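Local coordinates for protein intracellular exo-alpha-(1->5)-L-arabinofuranosidase (Bifidobacterium longum, PDB 2Y2W) that hydrolyses terminal alpha-(1->5)-linked L-arabinofuranosyl bonds in arabinans and also acts on wheat arabinoxylan, contributing to plant cell wall degradation, at residues Ser306-Thr311 with Val484-Asn489; Glu180-Asn185 with Thr190-Gln195. One frame throughout, in Å; residues are numbered along the deposited sequence.

Overall arrangement
Both contacts are buried and lie away from the annotated sites, on opposite sides of the chain's centre, with centres about 47 Å apart. The centre of contact 1 is about 18 Å from that of the chain, the centre of contact 2 about 29 Å. They share no helix or strand. Contact 1 joins parts far apart in sequence: helix 307-327 of the (beta/alpha)8 barrel and the end of strand 478-485 in the C-terminal beta-domain. A single arginine-glutamate salt bridge carries it. Contact 2 is local and larger, pairing successive helices 174-185 and 191-198, in the chain between strands 162-167 and 209-212. Its chemistry mixes packing with a water-linked carboxylate, and a second subunit packs against part of it.

Contact 1: residues Ser306-Thr311 with Val484-Asn489; sequences SSEDMT and VNRDAN
E308 OE2 is gripped by both terminal nitrogens of R486, with NH1 at 3.0 Å and NH2 in a weak bond at 3.4 Å. This salt bridge spans the seam between the two domains of a family 51 arabinofuranosidase: E308 lies near the N-terminal end of helix 307-327 of the (beta/alpha)8 barrel, and R486 just follows strand 478-485 of the C-terminal beta-domain. The stronger bond is fairly straight (158° at the hydrogen) and lies in the guanidinium plane, meeting OE2 on its anti lone pair, away from OE1. The two side chains cross at about a right angle, and the carboxylate is turned 44° from the guanidinium. E308 CG lies beside the backbone N, anti to the carbonyl carbon (chi1 -61°), 3.6 Å from R486 NH1, and the bend at chi2 then turns the carboxylate to the arginine. S307 OG also lies 2.9 Å from R486 NH1, obliquely to the guanidinium, but the angle is too poor for a hydrogen bond. With an alanine in place of this arginine, the E308 carboxylate would probably lose its cationic mate and a gap open between helix and strand end. The R486 backbone is tied in as well, its carbonyl accepting from Q301 NE2. On the helix side, S307 O is held twice by T311, from N at 2.9 Å and from OG1 at 3.0 Å, the hydroxyl standing above the carbonyl plane.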
loop_
_atom_site.group_PDB
_atom_site.type_symbol
_atom_site.label_atom_id
_atom_site.label_comp_id
_atom_site.label_asym_id
_atom_site.label_seq_id
_atom_site.Cartn_x
_atom_site.Cartn_y
_atom_site.Cartn_z
ATOM N N SER D 306 -8.989 37.712 12.196
ATOM C CA SER D 306 -8.605 36.368 11.744
ATOM C C SER D 306 -7.593 36.370 10.603
ATOM O O SER D 306 -6.907 35.371 10.377
ATOM C CB SER D 306 -9.836 35.553 11.347
ATOM O OG SER D 306 -10.558 35.143 12.494
ATOM N N SER D 307 -7.509 37.492 9.891
ATOM C CA SER D 307 -6.533 37.672 8.813
ATOM C C SER D 307 -5.088 37.545 9.299
ATOM O O SER D 307 -4.204 37.143 8.538
ATOM C CB SER D 307 -6.746 39.018 8.114
ATOM O OG SER D 307 -7.031 40.045 9.048
ATOM N N GLU D 308 -4.865 37.879 10.570
ATOM C CA GLU D 308 -3.546 37.787 11.203
ATOM C C GLU D 308 -3.040 36.348 11.295
ATOM O O GLU D 308 -1.838 36.098 11.190
ATOM C CB GLU D 308 -3.577 38.421 12.596
ATOM C CG GLU D 308 -3.943 39.903 12.606
ATOM C CD GLU D 308 -2.893 40.780 11.946
ATOM O OE1 GLU D 308 -1.701 40.676 12.316
ATOM O OE2 GLU D 308 -3.262 41.578 11.057
ATOM N N ASP D 309 -3.965 35.412 11.502
ATOM C CA ASP D 309 -3.662 33.986 11.470
ATOM C C ASP D 309 -3.218 33.584 10.061
ATOM O O ASP D 309 -2.212 32.894 9.897
ATOM C CB ASP D 309 -4.882 33.172 11.921
ATOM C CG ASP D 309 -4.596 31.680 12.020
ATOM O OD1 ASP D 309 -4.693 30.978 10.989
ATOM O OD2 ASP D 309 -4.273 31.206 13.132
ATOM N N MET D 310 -3.964 34.043 9.055
ATOM C CA MET D 310 -3.661 33.767 7.649
ATOM C C MET D 310 -2.312 34.355 7.212
ATOM O O MET D 310 -1.585 33.731 6.440
ATOM C CB MET D 310 -4.794 34.273 6.746
ATOM C CG MET D 310 -4.632 33.919 5.272
ATOM S SD MET D 310 -5.914 34.609 4.208
ATOM C CE MET D 310 -7.150 33.315 4.273
ATOM N N THR D 311 -1.985 35.547 7.708
ATOM C CA THR D 311 -0.700 36.191 7.415
ATOM C C THR D 311 0.474 35.333 7.906
ATOM O O THR D 311 1.408 35.060 7.148
ATOM C CB THR D 311 -0.629 37.627 8.006
ATOM O OG1 THR D 311 -1.710 38.413 7.485
ATOM C CG2 THR D 311 0.689 38.307 7.654
ATOM N N VAL D 484 -11.156 47.263 5.153
ATOM C CA VAL D 484 -11.927 46.667 6.245
ATOM C C VAL D 484 -11.672 47.385 7.574
ATOM O O VAL D 484 -10.540 47.770 7.875
ATOM C CB VAL D 484 -11.632 45.138 6.363
ATOM C CG1 VAL D 484 -11.866 44.617 7.779
ATOM C CG2 VAL D 484 -12.486 44.356 5.376
ATOM N N ASN D 485 -12.739 47.576 8.350
ATOM C CA ASN D 485 -12.637 48.077 9.719
ATOM C C ASN D 485 -12.840 46.940 10.718
ATOM O O ASN D 485 -13.930 46.367 10.805
ATOM C CB ASN D 485 -13.645 49.205 9.968
ATOM C CG ASN D 485 -13.468 49.867 11.329
ATOM O OD1 ASN D 485 -12.372 49.877 11.895
ATOM N ND2 ASN D 485 -14.549 50.425 11.857
ATOM N N ARG D 486 -11.786 46.622 11.466
ATOM C CA ARG D 486 -11.779 45.461 12.362
ATOM C C ARG D 486 -12.204 45.758 13.805
ATOM O O ARG D 486 -12.475 44.831 14.571
ATOM C CB ARG D 486 -10.413 44.766 12.335
ATOM C CG ARG D 486 -10.114 44.048 11.026
ATOM C CD ARG D 486 -8.858 43.198 11.110
ATOM N NE ARG D 486 -7.638 43.976 10.909
ATOM C CZ ARG D 486 -6.419 43.453 10.799
ATOM N NH1 ARG D 486 -6.239 42.139 10.871
ATOM N NH2 ARG D 486 -5.374 44.247 10.616
ATOM N N ASP D 487 -12.261 47.039 14.168
ATOM C CA ASP D 487 -12.721 47.456 15.495
ATOM C C ASP D 487 -14.198 47.105 15.665
ATOM O O ASP D 487 -14.999 47.308 14.750
ATOM C CB ASP D 487 -12.497 48.960 15.697
ATOM C CG ASP D 487 -12.573 49.384 17.164
ATOM O OD1 ASP D 487 -13.565 49.051 17.851
ATOM O OD2 ASP D 487 -11.639 50.074 17.626
ATOM N N ALA D 488 -14.547 46.584 16.838
ATOM C CA ALA D 488 -15.890 46.056 17.088
ATOM C C ALA D 488 -16.889 47.072 17.653
ATOM O O ALA D 488 -18.104 46.861 17.569
ATOM C CB ALA D 488 -15.815 44.824 17.983
ATOM N N ASN D 489 -16.383 48.165 18.225
ATOM C CA ASN D 489 -17.242 49.173 18.864
ATOM C C ASN D 489 -16.790 50.635 18.696
ATOM O O ASN D 489 -17.372 51.542 19.301
ATOM C CB ASN D 489 -17.485 48.829 20.346
ATOM C CG ASN D 489 -16.251 48.262 21.033
ATOM O OD1 ASN D 489 -15.183 48.877 21.037
ATOM N ND2 ASN D 489 -16.398 47.082 21.624
#

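Contact 2: residues Glu180-Asn185 with Thr190-Gln195; sequences ELEYVN and TAWADQ
The short axes of helices 180-185 and 191-195 approach to 7.3 Å and cross at -47°, with the CA atoms of Y183 and A193 nearest each other, 4.6 Å apart. Between them E182 extends its chain along the start of the second helix, CG lying anti to the backbone N (chi1 -174°). E182 CG rests 3.8 Å from W192 CB. The carboxylate plane is turned 78° from the indole: E182 OE1 comes obliquely to within 3.6 Å of W192 CD1, while OE2 lies at the edge, in the ring plane. Water 1 donates to E182 OE2 and accepts from W192 N at 3.0 Å, so the carboxylate is linked to a backbone N-H in the first turn of helix 191-198. T190, at the N-cap position but making no side-chain cap, meets E182 from the opposite direction. T190 OG1 lies 3.1 Å from E182 OE2, yet its one proton also has M133 O of the second subunit within reach. The pair belongs to the connection between strands 162-167 and 209-212 of the (beta/alpha)8 barrel: helix 174-185 packs on the barrel, and helix 191-198 lies outside it, where R134 of the second subunit packs on T190, A191 and W192, and R135 of that subunit on E182, whose negative charge it and the helix start would probably favour. On the Y183 side, ring atom CD1 approaches W192 O obliquely, while Q195 CB comes in at the ring edge, in plane, 3.8 Å from Y183 CE1. W121 meets the rings of both Y183 and W192, and the Y183 hydroxyl is hydrogen-bonded to D150 OD1 and N199 ND2. A193 CB faces E182 O at 4.0 Å.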
loop_
_atom_site.group_PDB
_atom_site.type_symbol
_atom_site.label_atom_id
_atom_site.label_comp_id
_atom_site.label_asym_id
_atom_site.label_seq_id
_atom_site.Cartn_x
_atom_site.Cartn_y
_atom_site.Cartn_z
ATOM N N GLU D 180 -7.707 7.703 -14.066
ATOM C CA GLU D 180 -8.586 8.871 -14.213
ATOM C C GLU D 180 -7.973 9.939 -15.115
ATOM O O GLU D 180 -8.685 10.595 -15.871
ATOM C CB GLU D 180 -8.957 9.471 -12.851
ATOM C CG GLU D 180 -9.893 10.680 -12.953
ATOM C CD GLU D 180 -10.622 11.005 -11.662
ATOM O OE1 GLU D 180 -9.993 10.973 -10.578
ATOM O OE2 GLU D 180 -11.833 11.312 -11.741
ATOM N N LEU D 181 -6.656 10.104 -15.024
ATOM C CA LEU D 181 -5.924 11.044 -15.867
ATOM C C LEU D 181 -6.078 10.686 -17.348
ATOM O O LEU D 181 -6.369 11.546 -18.179
ATOM C CB LEU D 181 -4.445 11.069 -15.459
ATOM C CG LEU D 181 -3.427 11.841 -16.304
ATOM C CD1 LEU D 181 -3.746 13.331 -16.358
ATOM C CD2 LEU D 181 -2.036 11.610 -15.754
ATOM N N GLU D 182 -5.886 9.408 -17.658
ATOM C CA GLU D 182 -6.047 8.885 -19.009
ATOM C C GLU D 182 -7.495 9.015 -19.489
ATOM O O GLU D 182 -7.736 9.392 -20.633
ATOM C CB GLU D 182 -5.598 7.425 -19.044
ATOM C CG GLU D 182 -5.570 6.775 -20.417
ATOM C CD GLU D 182 -5.045 5.342 -20.372
ATOM O OE1 GLU D 182 -4.433 4.950 -19.350
ATOM O OE2 GLU D 182 -5.229 4.605 -21.362
ATOM N N TYR D 183 -8.450 8.706 -18.611
ATOM C CA TYR D 183 -9.872 8.778 -18.952
ATOM C C TYR D 183 -10.297 10.206 -19.257
ATOM O O TYR D 183 -11.044 10.456 -20.207
ATOM C CB TYR D 183 -10.738 8.218 -17.818
ATOM C CG TYR D 183 -12.224 8.419 -18.029
ATOM C CD1 TYR D 183 -12.986 7.467 -18.702
ATOM C CD2 TYR D 183 -12.868 9.566 -17.561
ATOM C CE1 TYR D 183 -14.343 7.650 -18.905
ATOM C CE2 TYR D 183 -14.226 9.760 -17.761
ATOM C CZ TYR D 183 -14.958 8.797 -18.432
ATOM O OH TYR D 183 -16.303 8.982 -18.630
ATOM N N VAL D 184 -9.809 11.135 -18.446
ATOM C CA VAL D 184 -10.238 12.520 -18.514
ATOM C C VAL D 184 -9.528 13.336 -19.613
ATOM O O VAL D 184 -10.135 14.228 -20.213
ATOM C CB VAL D 184 -10.109 13.185 -17.117
ATOM C CG1 VAL D 184 -8.721 13.762 -16.900
ATOM C CG2 VAL D 184 -11.154 14.247 -16.935
ATOM N N ASN D 185 -8.263 13.018 -19.889
ATOM C CA ASN D 185 -7.424 13.866 -20.744
ATOM C C ASN D 185 -6.765 13.170 -21.930
ATOM O O ASN D 185 -6.143 13.823 -22.770
ATOM C CB ASN D 185 -6.346 14.566 -19.906
ATOM C CG ASN D 185 -6.880 15.757 -19.132
ATOM O OD1 ASN D 185 -7.972 16.261 -19.409
ATOM N ND2 ASN D 185 -6.107 16.216 -18.153
ATOM N N THR D 190 -7.453 4.879 -26.930
ATOM C CA THR D 190 -7.032 4.058 -25.804
ATOM C C THR D 190 -8.293 3.635 -25.039
ATOM O O THR D 190 -9.310 4.335 -25.087
ATOM C CB THR D 190 -6.030 4.820 -24.900
ATOM O OG1 THR D 190 -5.029 3.920 -24.406
ATOM C CG2 THR D 190 -6.733 5.502 -23.732
ATOM N N ALA D 191 -8.236 2.495 -24.351
ATOM C CA ALA D 191 -9.426 1.930 -23.701
ATOM C C ALA D 191 -10.147 2.914 -22.776
ATOM O O ALA D 191 -11.366 3.082 -22.881
ATOM C CB ALA D 191 -9.087 0.646 -22.959
ATOM N N TRP D 192 -9.390 3.557 -21.884
ATOM C CA TRP D 192 -9.946 4.512 -20.928
ATOM C C TRP D 192 -10.540 5.745 -21.601
ATOM O O TRP D 192 -11.620 6.193 -21.224
ATOM C CB TRP D 192 -8.896 4.944 -19.897
ATOM C CG TRP D 192 -8.652 3.954 -18.794
ATOM C CD1 TRP D 192 -7.474 3.320 -18.513
ATOM C CD2 TRP D 192 -9.598 3.493 -17.818
ATOM N NE1 TRP D 192 -7.626 2.495 -17.427
ATOM C CE2 TRP D 192 -8.920 2.576 -16.981
ATOM C CE3 TRP D 192 -10.953 3.762 -17.570
ATOM C CZ2 TRP D 192 -9.550 1.924 -15.912
ATOM C CZ3 TRP D 192 -11.581 3.109 -16.506
ATOM C CH2 TRP D 192 -10.877 2.201 -15.693
ATOM N N ALA D 193 -9.835 6.288 -22.592
ATOM C CA ALA D 193 -10.293 7.483 -23.306
ATOM C C ALA D 193 -11.517 7.198 -24.167
ATOM O O ALA D 193 -12.416 8.033 -24.263
ATOM C CB ALA D 193 -9.178 8.075 -24.143
ATOM N N ASP D 194 -11.543 6.015 -24.785
ATOM C CA ASP D 194 -12.683 5.573 -25.592
ATOM C C ASP D 194 -13.967 5.457 -24.770
ATOM O O ASP D 194 -15.063 5.648 -25.304
ATOM C CB ASP D 194 -12.374 4.254 -26.305
ATOM C CG ASP D 194 -11.407 4.426 -27.474
ATOM O OD1 ASP D 194 -10.877 5.543 -27.668
ATOM O OD2 ASP D 194 -11.174 3.436 -28.203
ATOM N N GLN D 195 -13.824 5.158 -23.480
ATOM C CA GLN D 195 -14.956 5.165 -22.553
ATOM C C GLN D 195 -15.548 6.560 -22.409
ATOM O O GLN D 195 -16.765 6.716 -22.419
ATOM C CB GLN D 195 -14.559 4.619 -21.179
ATOM C CG GLN D 195 -14.623 3.106 -21.065
ATOM C CD GLN D 195 -14.385 2.615 -19.648
ATOM O OE1 GLN D 195 -15.011 3.088 -18.696
ATOM N NE2 GLN D 195 -13.478 1.651 -19.501
HETATM O O HOH W 1 -6.639 2.437 -21.804
#